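Local structure of putative Acetyltransferase (Lactobacillus plantarum WCFS1, 3EFA) at residues A13-A16 and A17-L21; Q23-F26 and V27-G31. The protein probably transfers an acetyl group from acetyl-CoA to an amine substrate, as a member of the GNAT family of N-acetyltransferases. One frame throughout, in Å; residues are numbered along the deposited sequence.

Contact 1. Residues A13-A16 and A17-L21; sequences ANRA and AAYAL
Arg15 and Tyr19, one helical turn apart, lie alongside each other and point the same way off the helix. The touching is done by the aliphatic part of the arginine: its CG sits 3.9 Å from CZ of Tyr19 and makes an off-centre CH-pi contact, 4.3 Å from the centroid of the Tyr19 ring. What brings the two together is a pair of different first torsions: in Arg15, CG swings anti to the backbone N (chi1 -158°), while in Tyr19 CG stands anti to the carbonyl carbon, leaning the ring back over the preceding turn. Further out the arginine chain bends at chi3 and the groups part company, the guanidinium plane turned 52° from the ring. Its NH1 makes a weak hydrogen bond to Ala10 O, and the tyrosine side chain rests on Asp42. The base of the ring also crowds the backbone, with CD1 of Tyr19 3.2 Å from Arg15 O, the same oxygen that accepts the Tyr19 N-H at 3.0 Å. This is the opening part of helix 12-29, which in the GNAT fold follows the first strand and packs on the central sheet. Regular i to i+4 bonds run through it, from Ala17 N to Ala13 O (3.1 Å) and from Ala20 N to Ala16 O. On the sheet side two residues are small: Ala17 lies on Tyr52 and Pro58, and Ala18 on Tyr48 and Thr61, so the backbone comes close to the strands here. CB of Ala17 packs 3.5 Å from Asn14 O, whose bonded partner is Ala18 N. Buried Asn14 reaches the sheet with its amide, OD1 hydrogen-bonding the hydroxyl of Tyr52 and ND2 weakly the carbonyl of Ser9.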
# COMPACT_ATOMS: atom_id res chain seq x y z
N ALA A 13 -26.54 -1.35 -19.98
CA ALA A 13 -25.80 -1.13 -21.22
C ALA A 13 -24.31 -0.77 -21.02
O ALA A 13 -23.45 -1.35 -21.67
CB ALA A 13 -26.50 -0.06 -22.09
N ASN A 14 -24.03 0.17 -20.12
CA ASN A 14 -22.64 0.54 -19.84
C ASN A 14 -21.85 -0.58 -19.13
O ASN A 14 -20.66 -0.81 -19.40
CB ASN A 14 -22.59 1.83 -19.00
CG ASN A 14 -21.23 2.53 -19.07
OD1 ASN A 14 -20.74 2.86 -20.15
ND2 ASN A 14 -20.63 2.76 -17.90
N ARG A 15 -22.53 -1.28 -18.24
CA ARG A 15 -22.01 -2.46 -17.56
C ARG A 15 -21.62 -3.53 -18.58
O ARG A 15 -20.56 -4.18 -18.46
CB ARG A 15 -23.13 -3.00 -16.68
CG ARG A 15 -22.71 -3.85 -15.54
CD ARG A 15 -23.76 -3.77 -14.46
NE ARG A 15 -24.91 -4.63 -14.72
CZ ARG A 15 -26.17 -4.27 -14.47
NH1 ARG A 15 -26.44 -3.07 -13.97
NH2 ARG A 15 -27.16 -5.12 -14.74
N ALA A 16 -22.48 -3.71 -19.58
CA ALA A 16 -22.26 -4.69 -20.63
C ALA A 16 -21.01 -4.35 -21.44
O ALA A 16 -20.19 -5.23 -21.71
CB ALA A 16 -23.51 -4.79 -21.57
N ALA A 17 -20.88 -3.09 -21.83
CA ALA A 17 -19.70 -2.62 -22.54
C ALA A 17 -18.40 -2.96 -21.78
O ALA A 17 -17.42 -3.46 -22.36
CB ALA A 17 -19.81 -1.10 -22.79
N ALA A 18 -18.40 -2.69 -20.47
CA ALA A 18 -17.23 -2.93 -19.62
C ALA A 18 -16.91 -4.43 -19.52
O ALA A 18 -15.74 -4.81 -19.60
CB ALA A 18 -17.44 -2.34 -18.26
N TYR A 19 -17.93 -5.28 -19.36
CA TYR A 19 -17.70 -6.72 -19.28
C TYR A 19 -17.16 -7.28 -20.62
O TYR A 19 -16.30 -8.17 -20.63
CB TYR A 19 -18.99 -7.49 -18.90
CG TYR A 19 -19.49 -7.29 -17.48
CD1 TYR A 19 -18.97 -6.31 -16.66
CD2 TYR A 19 -20.52 -8.08 -16.98
CE1 TYR A 19 -19.45 -6.12 -15.37
CE2 TYR A 19 -21.00 -7.90 -15.68
CZ TYR A 19 -20.46 -6.92 -14.88
OH TYR A 19 -20.93 -6.73 -13.59
N ALA A 20 -17.67 -6.77 -21.73
CA ALA A 20 -17.27 -7.25 -23.05
C ALA A 20 -15.80 -6.96 -23.31
O ALA A 20 -15.08 -7.82 -23.82
CB ALA A 20 -18.19 -6.65 -24.19
N LEU A 21 -15.36 -5.75 -22.97
CA LEU A 21 -13.93 -5.40 -23.09
C LEU A 21 -13.05 -6.31 -22.22
O LEU A 21 -12.07 -6.87 -22.70
CB LEU A 21 -13.69 -3.92 -22.78
CG LEU A 21 -14.25 -2.92 -23.82
CD1 LEU A 21 -14.05 -1.45 -23.42
CD2 LEU A 21 -13.67 -3.16 -25.21

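Contact 2. Residues Q23-F26 and V27-G31; sequences QAVF and VEERG
Gln23 O accepts the N-H of Glu28, five residues on, at 3.1 Å, and Ala24 O takes that of Glu29 in the same i to i+5 pattern. The last stretch of helix 12-29, in this GNAT-type fold, is thus widened into pi-type turns. The series fades at the end: Arg30 N to Val25 O is a weak bond, and Gly31 leaves the helix with positive phi. The wider turn sets Gln23 and Glu28 beside each other, their side chains crossing with amide and carboxylate planes 68° apart. NE2 of Gln23 donates to OE1 of Glu28 at 2.9 Å, almost straight at 174°; the oxygen lies in the amide plane and receives the N-H on its anti lone pair. A bend at chi2 of Gln23 (76°) folds the amide toward its partner, and CG1 of Val27 packs 3.8 Å from the same NE2. A leucine in place of this glutamine would probably leave Glu28 OE1 without this donor and its carboxylate freer to turn. Glu29 runs alongside Val25, its CB 3.3 Å from Val25 O, and OE1 is tied by a salt bridge to Arg84. Buried Val25 rests on Cys78 of strand 71-79. Arg30 leans back along Val25 and Phe26: its CG lies 3.5 Å from Val25 O, and a bend at chi3 carries the guanidinium beside the phenyl ring, its plane turned well away from that of the ring. NH2 of Arg30 is held by a salt bridge to Glu113, which is likely to limit the rotation of the group. Phe26 also touches Ile32, Glu37 and Cys78, with a glycerol molecule nearby. Its CE1 lies over one face of the guanidinium, 3.8 Å from Arg30 NH1.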
# COMPACT_ATOMS: atom_id res chain seq x y z
N GLN A 23 -13.73 -9.33 -20.92
CA GLN A 23 -13.79 -10.73 -21.38
C GLN A 23 -12.83 -10.94 -22.56
O GLN A 23 -12.12 -11.94 -22.62
CB GLN A 23 -15.24 -11.14 -21.75
CG GLN A 23 -15.40 -12.46 -22.54
CD GLN A 23 -15.23 -13.73 -21.69
OE1 GLN A 23 -15.41 -13.72 -20.46
NE2 GLN A 23 -14.87 -14.83 -22.34
N ALA A 24 -12.81 -9.98 -23.47
CA ALA A 24 -11.98 -10.13 -24.67
C ALA A 24 -10.49 -10.06 -24.34
O ALA A 24 -9.71 -10.87 -24.86
CB ALA A 24 -12.36 -9.10 -25.73
N VAL A 25 -10.11 -9.11 -23.48
CA VAL A 25 -8.70 -8.83 -23.17
C VAL A 25 -8.08 -9.75 -22.10
O VAL A 25 -7.07 -10.41 -22.33
CB VAL A 25 -8.49 -7.35 -22.74
CG1 VAL A 25 -7.06 -7.11 -22.27
CG2 VAL A 25 -8.82 -6.39 -23.90
N PHE A 26 -8.69 -9.78 -20.91
CA PHE A 26 -8.13 -10.55 -19.79
C PHE A 26 -8.37 -12.06 -19.92
O PHE A 26 -7.44 -12.84 -19.77
CB PHE A 26 -8.69 -10.06 -18.44
CG PHE A 26 -8.25 -8.67 -18.05
CD1 PHE A 26 -6.91 -8.38 -17.78
CD2 PHE A 26 -9.19 -7.65 -17.93
CE1 PHE A 26 -6.50 -7.09 -17.42
CE2 PHE A 26 -8.79 -6.35 -17.57
CZ PHE A 26 -7.44 -6.08 -17.30
N VAL A 27 -9.61 -12.46 -20.20
CA VAL A 27 -9.97 -13.88 -20.25
C VAL A 27 -9.49 -14.56 -21.55
O VAL A 27 -8.79 -15.56 -21.51
CB VAL A 27 -11.50 -14.11 -20.03
CG1 VAL A 27 -11.86 -15.61 -20.10
CG2 VAL A 27 -11.94 -13.55 -18.70
N GLU A 28 -9.88 -14.02 -22.70
CA GLU A 28 -9.59 -14.70 -23.96
C GLU A 28 -8.18 -14.46 -24.51
O GLU A 28 -7.48 -15.40 -24.89
CB GLU A 28 -10.67 -14.39 -25.00
CG GLU A 28 -12.01 -15.06 -24.66
CD GLU A 28 -13.14 -14.70 -25.61
OE1 GLU A 28 -14.30 -14.66 -25.15
OE2 GLU A 28 -12.89 -14.48 -26.81
N GLU A 29 -7.77 -13.20 -24.56
CA GLU A 29 -6.49 -12.84 -25.13
C GLU A 29 -5.32 -13.23 -24.23
O GLU A 29 -4.28 -13.67 -24.72
CB GLU A 29 -6.44 -11.33 -25.44
CG GLU A 29 -5.06 -10.82 -25.83
CD GLU A 29 -5.04 -9.31 -26.06
OE1 GLU A 29 -6.13 -8.70 -26.13
OE2 GLU A 29 -3.94 -8.74 -26.17
N ARG A 30 -5.49 -13.08 -22.92
CA ARG A 30 -4.38 -13.28 -21.98
C ARG A 30 -4.52 -14.51 -21.07
O ARG A 30 -3.64 -14.77 -20.26
CB ARG A 30 -4.14 -12.01 -21.16
CG ARG A 30 -3.61 -10.87 -22.01
CD ARG A 30 -3.77 -9.54 -21.33
NE ARG A 30 -3.09 -9.52 -20.04
CZ ARG A 30 -2.97 -8.43 -19.29
NH1 ARG A 30 -3.48 -7.27 -19.70
NH2 ARG A 30 -2.34 -8.50 -18.12
N GLY A 31 -5.62 -15.24 -21.21
CA GLY A 31 -5.76 -16.53 -20.55
C GLY A 31 -5.99 -16.53 -19.04
O GLY A 31 -5.77 -17.54 -18.38

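From the N terminus the chain leaves strand 5-9, an outermost strand of the sheet within this chain, and enters helix 12-29, where both contacts lie. Neither closes a long loop: each joins neighbouring turns, contact 1 ending before contact 2 begins, so they stand in series and neither nest nor cross, with centres about 14 Å apart. Contact 1 seats the first turns against strands 48-52 and 57-66. Contact 2 ends the helix over strand 71-79, faces helix 34-37, and is tied by charge to Arg84 and to Glu113 at the end of strand 107-113. The helix thus runs past strands 48-52, 57-66 and 71-79, changing from alpha to pi-type turns on the way.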